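PDB 3OTT: Two-component system sensor histidine kinase from Bacteroides thetaiotaomicron, which probably senses saccharides through this extracellular region and is predicted to relay the signal by histidine phosphorylation to control transcription. Local coordinates for residues D496-N499 against E504-K507; K507-E512 against G537-N542. All blocks are in the same frame, centred on the assembly; numbering follows the deposited sequence.

Contact 1 of 2, residues D496-N499 against E504-K507; sequences DKIN and EVTK
With chi1 at -82° the Asp496 carboxylate stands beside its own backbone N and leans over the partner strand, bringing OD1 to 3.6 Å from Lys507 CB. Lys507 leaves its backbone extended and bends only at chi3 and chi4, which carries NZ back to 3.9 Å from Asp496 OD1, a long salt bridge. Stronger bonds come from outside: Ser470 OG pairs with both Asp496 OD1 and Lys507 NZ, linking the two charges, and NZ is also bonded to Lys493 O and Asn492 OD1. This polar setting would tend to keep the ammonium charged. On the same face, Val505 CG1 lies between Asp496 and Ile498, 4.2 Å from Asp496 CB and 4.4 Å from Ile498 CG1. The segments form the outer hairpin of a four-stranded antiparallel blade, residues 474-508, in the second beta-propeller of the chain, the one closed by strand 310-313 pairing with strand 618-623. Strand 504-508 is the outermost of the blade; the directions of the two segments differ by 160°. Lys497 and Thr506 make the central hydrogen-bonded pair: Lys497 N reaches Thr506 O at 2.7 Å and Thr506 N returns to Lys497 O at 2.8 Å. Lys497 O also receives a CA-H...O contact from Val505 CA at 3.3 Å. Toward the turn, Asn499 N bonds to Glu504 O at 2.9 Å. The Asn499 side chain faces the loop instead: OD1 accepts the backbone N-H groups of Arg501 and Thr502, an Asx turn within the hairpin connection.

Contact 2 of 2, residues K507-E512 against G537-N542; sequences KLFADE and GVMRIN
Adjacent blades of the second beta-propeller, the sheets of 474-508 and 519-552, meet here through apolar side-chain packing: Phe509, just past the outermost strand of one blade, packs on Met539 and Ile541 of the third strand of the next. The Phe509 backbone takes a left-handed conformation (phi 63°) as the chain leaves strand 504-508, and its CB points toward strand 537-542. Met539 supplies a Met-aromatic contact. Its chain is extended through chi1 and chi2 and turns at chi3 (110°), which presents the terminal methyl to the root of the phenyl group: CE sits 3.5 Å from Phe509 CG and equally close to Phe509 CB. The sulfur approaches obliquely, with Met539 SD 5.3 Å from the ring centroid and 34° off the normal. Ile541 meets the far part of the ring from the opposite direction, and with both branches. Its CG2 lies 3.6 Å from Phe509 CE2 and 3.7 Å from Phe509 CZ, while its CD1 packs 3.6 Å from Phe509 CE2. Ile541 CG1, behind the methyls, stands over one ring face, displaced toward the rim. No hydrogen bond joins the segments, so the joint rests on side-chain packing. Strand 537-542 is held in its own sheet between strands 530-534 and 547-552, and Gln548 of the latter touches both Phe509 and Met539. Leu513 adds to the packing on Met539, while Ile541 also rests on Leu530 and Val532 of strand 530-534 and reaches back to Ile495 of strand 495-499 in the preceding blade.

Overall arrangement
Contacts 1 and 2 follow one another along the chain: strand 504-508 closes its own blade in contact 1, and the residues that leave it form contact 2 with the next blade. Lys507 belongs to both segments, but of the two contacts its side chain takes part in contact 1 alone. The two centres are about 14 Å apart, and a direct touch joins them where Lys497 CE packs 4.1 Å from Leu508 CD1. Contact 1 is largely backbone pairing within a sheet, contact 2 apolar and Met-aromatic packing of a loop residue on the neighbouring blade. Their centres lie about 46 and 40 Å from the centre of the chain, and neither supplies a residue to the hexatantalum dodecabromide pocket.

Contact 1 of 2, residues D496-N499 against E504-K507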
loop_
_atom_site.group_PDB
_atom_site.type_symbol
_atom_site.label_atom_id
_atom_site.label_comp_id
_atom_site.label_asym_id
_atom_site.label_seq_id
_atom_site.Cartn_x
_atom_site.Cartn_y
_atom_site.Cartn_z
ATOM N N ASP B 496 -44.860 1.853 6.694
ATOM C CA ASP B 496 -45.638 2.158 7.869
ATOM C C ASP B 496 -45.531 3.658 8.078
ATOM O O ASP B 496 -44.517 4.262 7.698
ATOM C CB ASP B 496 -45.145 1.344 9.091
ATOM C CG ASP B 496 -45.726 -0.117 9.133
ATOM O OD1 ASP B 496 -46.549 -0.476 8.273
ATOM O OD2 ASP B 496 -45.363 -0.931 10.033
ATOM N N LYS B 497 -46.590 4.242 8.635
ATOM C CA LYS B 497 -46.665 5.656 8.944
ATOM C C LYS B 497 -46.947 5.758 10.431
ATOM O O LYS B 497 -47.962 5.225 10.911
ATOM C CB LYS B 497 -47.751 6.374 8.138
ATOM C CG LYS B 497 -47.930 7.868 8.565
ATOM C CD LYS B 497 -48.982 8.714 7.789
ATOM C CE LYS B 497 -50.414 8.305 8.089
ATOM N NZ LYS B 497 -50.975 9.055 9.186
ATOM N N ILE B 498 -46.018 6.383 11.155
ATOM C CA ILE B 498 -46.202 6.670 12.561
ATOM C C ILE B 498 -46.586 8.149 12.838
ATOM O O ILE B 498 -45.952 9.098 12.347
ATOM C CB ILE B 498 -44.928 6.386 13.360
ATOM C CG1 ILE B 498 -44.501 4.957 13.183
ATOM C CG2 ILE B 498 -45.161 6.680 14.873
ATOM C CD1 ILE B 498 -43.204 4.686 13.796
ATOM N N ASN B 499 -47.626 8.331 13.615
ATOM C CA ASN B 499 -47.957 9.643 14.130
ATOM C C ASN B 499 -47.404 9.636 15.550
ATOM O O ASN B 499 -47.966 9.013 16.425
ATOM C CB ASN B 499 -49.450 9.907 14.064
ATOM C CG ASN B 499 -49.843 11.236 14.679
ATOM O OD1 ASN B 499 -49.227 11.691 15.646
ATOM N ND2 ASN B 499 -50.908 11.857 14.132
ATOM N N GLU B 504 -50.177 6.342 16.891
ATOM C CA GLU B 504 -50.860 5.524 15.917
ATOM C C GLU B 504 -49.904 5.139 14.766
ATOM O O GLU B 504 -49.128 5.993 14.252
ATOM C CB GLU B 504 -52.062 6.290 15.355
ATOM C CG GLU B 504 -52.984 5.379 14.531
ATOM C CD GLU B 504 -54.050 6.122 13.699
ATOM O OE1 GLU B 504 -54.682 7.103 14.197
ATOM O OE2 GLU B 504 -54.262 5.685 12.539
ATOM N N VAL B 505 -49.993 3.875 14.360
ATOM C CA VAL B 505 -49.245 3.304 13.245
ATOM C C VAL B 505 -50.176 2.825 12.141
ATOM O O VAL B 505 -51.034 1.972 12.372
ATOM C CB VAL B 505 -48.391 2.109 13.694
ATOM C CG1 VAL B 505 -47.401 1.706 12.578
ATOM C CG2 VAL B 505 -47.632 2.459 15.014
ATOM N N THR B 506 -49.982 3.332 10.926
ATOM C CA THR B 506 -50.810 2.897 9.819
ATOM C C THR B 506 -49.936 2.266 8.687
ATOM O O THR B 506 -48.868 2.787 8.376
ATOM C CB THR B 506 -51.593 4.069 9.240
ATOM O OG1 THR B 506 -52.174 4.831 10.304
ATOM C CG2 THR B 506 -52.737 3.538 8.332
ATOM N N LYS B 507 -50.416 1.191 8.071
ATOM C CA LYS B 507 -49.711 0.546 6.974
ATOM C C LYS B 507 -50.282 1.059 5.701
ATOM O O LYS B 507 -51.446 0.822 5.476
ATOM C CB LYS B 507 -49.913 -0.976 7.002
ATOM C CG LYS B 507 -49.305 -1.701 5.788
ATOM C CD LYS B 507 -49.595 -3.229 5.818
ATOM C CE LYS B 507 -48.685 -3.983 6.767
ATOM N NZ LYS B 507 -47.272 -3.795 6.359
#

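Contact 2 of 2, residues K507-E512 against G537-N542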
loop_
_atom_site.group_PDB
_atom_site.type_symbol
_atom_site.label_atom_id
_atom_site.label_comp_id
_atom_site.label_asym_id
_atom_site.label_seq_id
_atom_site.Cartn_x
_atom_site.Cartn_y
_atom_site.Cartn_z
ATOM N N LYS B 507 -50.416 1.191 8.071
ATOM C CA LYS B 507 -49.711 0.546 6.974
ATOM C C LYS B 507 -50.282 1.059 5.701
ATOM O O LYS B 507 -51.446 0.822 5.476
ATOM C CB LYS B 507 -49.913 -0.976 7.002
ATOM C CG LYS B 507 -49.305 -1.701 5.788
ATOM C CD LYS B 507 -49.595 -3.229 5.818
ATOM C CE LYS B 507 -48.685 -3.983 6.767
ATOM N NZ LYS B 507 -47.272 -3.795 6.359
ATOM N N LEU B 508 -49.478 1.714 4.849
ATOM C CA LEU B 508 -49.988 2.286 3.601
ATOM C C LEU B 508 -49.331 1.743 2.300
ATOM O O LEU B 508 -48.220 1.273 2.328
ATOM C CB LEU B 508 -49.863 3.805 3.636
ATOM C CG LEU B 508 -50.790 4.576 4.603
ATOM C CD1 LEU B 508 -50.152 5.933 4.787
ATOM C CD2 LEU B 508 -52.244 4.669 4.100
ATOM N N PHE B 509 -50.067 1.788 1.182
ATOM C CA PHE B 509 -49.576 1.358 -0.136
ATOM C C PHE B 509 -49.216 -0.127 -0.209
ATOM O O PHE B 509 -48.404 -0.526 -1.038
ATOM C CB PHE B 509 -48.426 2.307 -0.617
ATOM C CG PHE B 509 -48.753 3.787 -0.394
ATOM C CD1 PHE B 509 -49.827 4.377 -1.047
ATOM C CD2 PHE B 509 -48.054 4.554 0.562
ATOM C CE1 PHE B 509 -50.154 5.742 -0.813
ATOM C CE2 PHE B 509 -48.358 5.902 0.782
ATOM C CZ PHE B 509 -49.417 6.487 0.116
ATOM N N ALA B 510 -49.805 -0.944 0.668
ATOM C CA ALA B 510 -49.570 -2.380 0.639
ATOM C C ALA B 510 -50.276 -3.032 -0.558
ATOM O O ALA B 510 -49.979 -4.164 -0.914
ATOM C CB ALA B 510 -50.020 -3.070 1.998
ATOM N N ASP B 511 -51.212 -2.317 -1.154
ATOM C CA ASP B 511 -51.947 -2.843 -2.285
ATOM C C ASP B 511 -51.034 -3.013 -3.519
ATOM O O ASP B 511 -51.138 -3.993 -4.239
ATOM C CB ASP B 511 -53.212 -1.993 -2.555
ATOM C CG ASP B 511 -52.902 -0.517 -2.902
ATOM O OD1 ASP B 511 -51.755 -0.016 -2.658
ATOM O OD2 ASP B 511 -53.835 0.152 -3.422
ATOM N N GLU B 512 -50.094 -2.091 -3.705
ATOM C CA GLU B 512 -49.159 -2.130 -4.806
ATOM C C GLU B 512 -47.754 -2.570 -4.377
ATOM O O GLU B 512 -47.112 -3.378 -5.061
ATOM C CB GLU B 512 -49.110 -0.727 -5.447
ATOM C CG GLU B 512 -48.364 -0.684 -6.768
ATOM C CD GLU B 512 -48.617 0.596 -7.602
ATOM O OE1 GLU B 512 -49.553 1.390 -7.288
ATOM O OE2 GLU B 512 -47.858 0.780 -8.590
ATOM N N GLY B 537 -38.274 -0.157 -10.415
ATOM C CA GLY B 537 -39.120 1.021 -10.437
ATOM C C GLY B 537 -39.104 1.807 -9.123
ATOM O O GLY B 537 -38.477 1.390 -8.099
ATOM N N VAL B 538 -39.727 2.984 -9.172
ATOM C CA VAL B 538 -39.877 3.794 -7.968
ATOM C C VAL B 538 -41.307 4.304 -7.882
ATOM O O VAL B 538 -42.018 4.321 -8.858
ATOM C CB VAL B 538 -38.904 5.050 -7.930
ATOM C CG1 VAL B 538 -37.477 4.656 -8.181
ATOM C CG2 VAL B 538 -39.341 6.089 -8.944
ATOM N N MET B 539 -41.685 4.759 -6.702
ATOM C CA MET B 539 -43.003 5.272 -6.448
ATOM C C MET B 539 -42.826 6.612 -5.720
ATOM O O MET B 539 -42.061 6.688 -4.704
ATOM C CB MET B 539 -43.770 4.317 -5.520
ATOM C CG MET B 539 -45.086 4.885 -4.962
ATOM S SD MET B 539 -46.285 3.596 -4.390
ATOM C CE MET B 539 -46.127 3.936 -2.741
ATOM N N ARG B 540 -43.539 7.629 -6.210
ATOM C CA ARG B 540 -43.538 8.939 -5.577
ATOM C C ARG B 540 -44.825 9.115 -4.789
ATOM O O ARG B 540 -45.884 8.965 -5.323
ATOM C CB ARG B 540 -43.411 10.039 -6.629
ATOM C CG ARG B 540 -43.280 11.418 -6.015
ATOM C CD ARG B 540 -43.193 12.544 -7.061
ATOM N NE ARG B 540 -44.458 12.583 -7.784
ATOM C CZ ARG B 540 -44.674 13.200 -8.945
ATOM N NH1 ARG B 540 -43.721 13.860 -9.592
ATOM N NH2 ARG B 540 -45.857 13.131 -9.470
ATOM N N ILE B 541 -44.713 9.463 -3.523
ATOM C CA ILE B 541 -45.829 9.580 -2.625
ATOM C C ILE B 541 -45.956 11.009 -2.112
ATOM O O ILE B 541 -44.973 11.586 -1.665
ATOM C CB ILE B 541 -45.611 8.672 -1.421
ATOM C CG1 ILE B 541 -45.693 7.207 -1.857
ATOM C CG2 ILE B 541 -46.655 8.912 -0.307
ATOM C CD1 ILE B 541 -45.095 6.237 -0.817
ATOM N N ASN B 542 -47.157 11.568 -2.159
ATOM C CA ASN B 542 -47.385 12.849 -1.503
ATOM C C ASN B 542 -48.108 12.648 -0.143
ATOM O O ASN B 542 -49.258 12.239 -0.102
ATOM C CB ASN B 542 -48.098 13.825 -2.452
ATOM C CG ASN B 542 -48.390 15.197 -1.810
ATOM O OD1 ASN B 542 -48.271 15.406 -0.581
ATOM N ND2 ASN B 542 -48.809 16.130 -2.655
#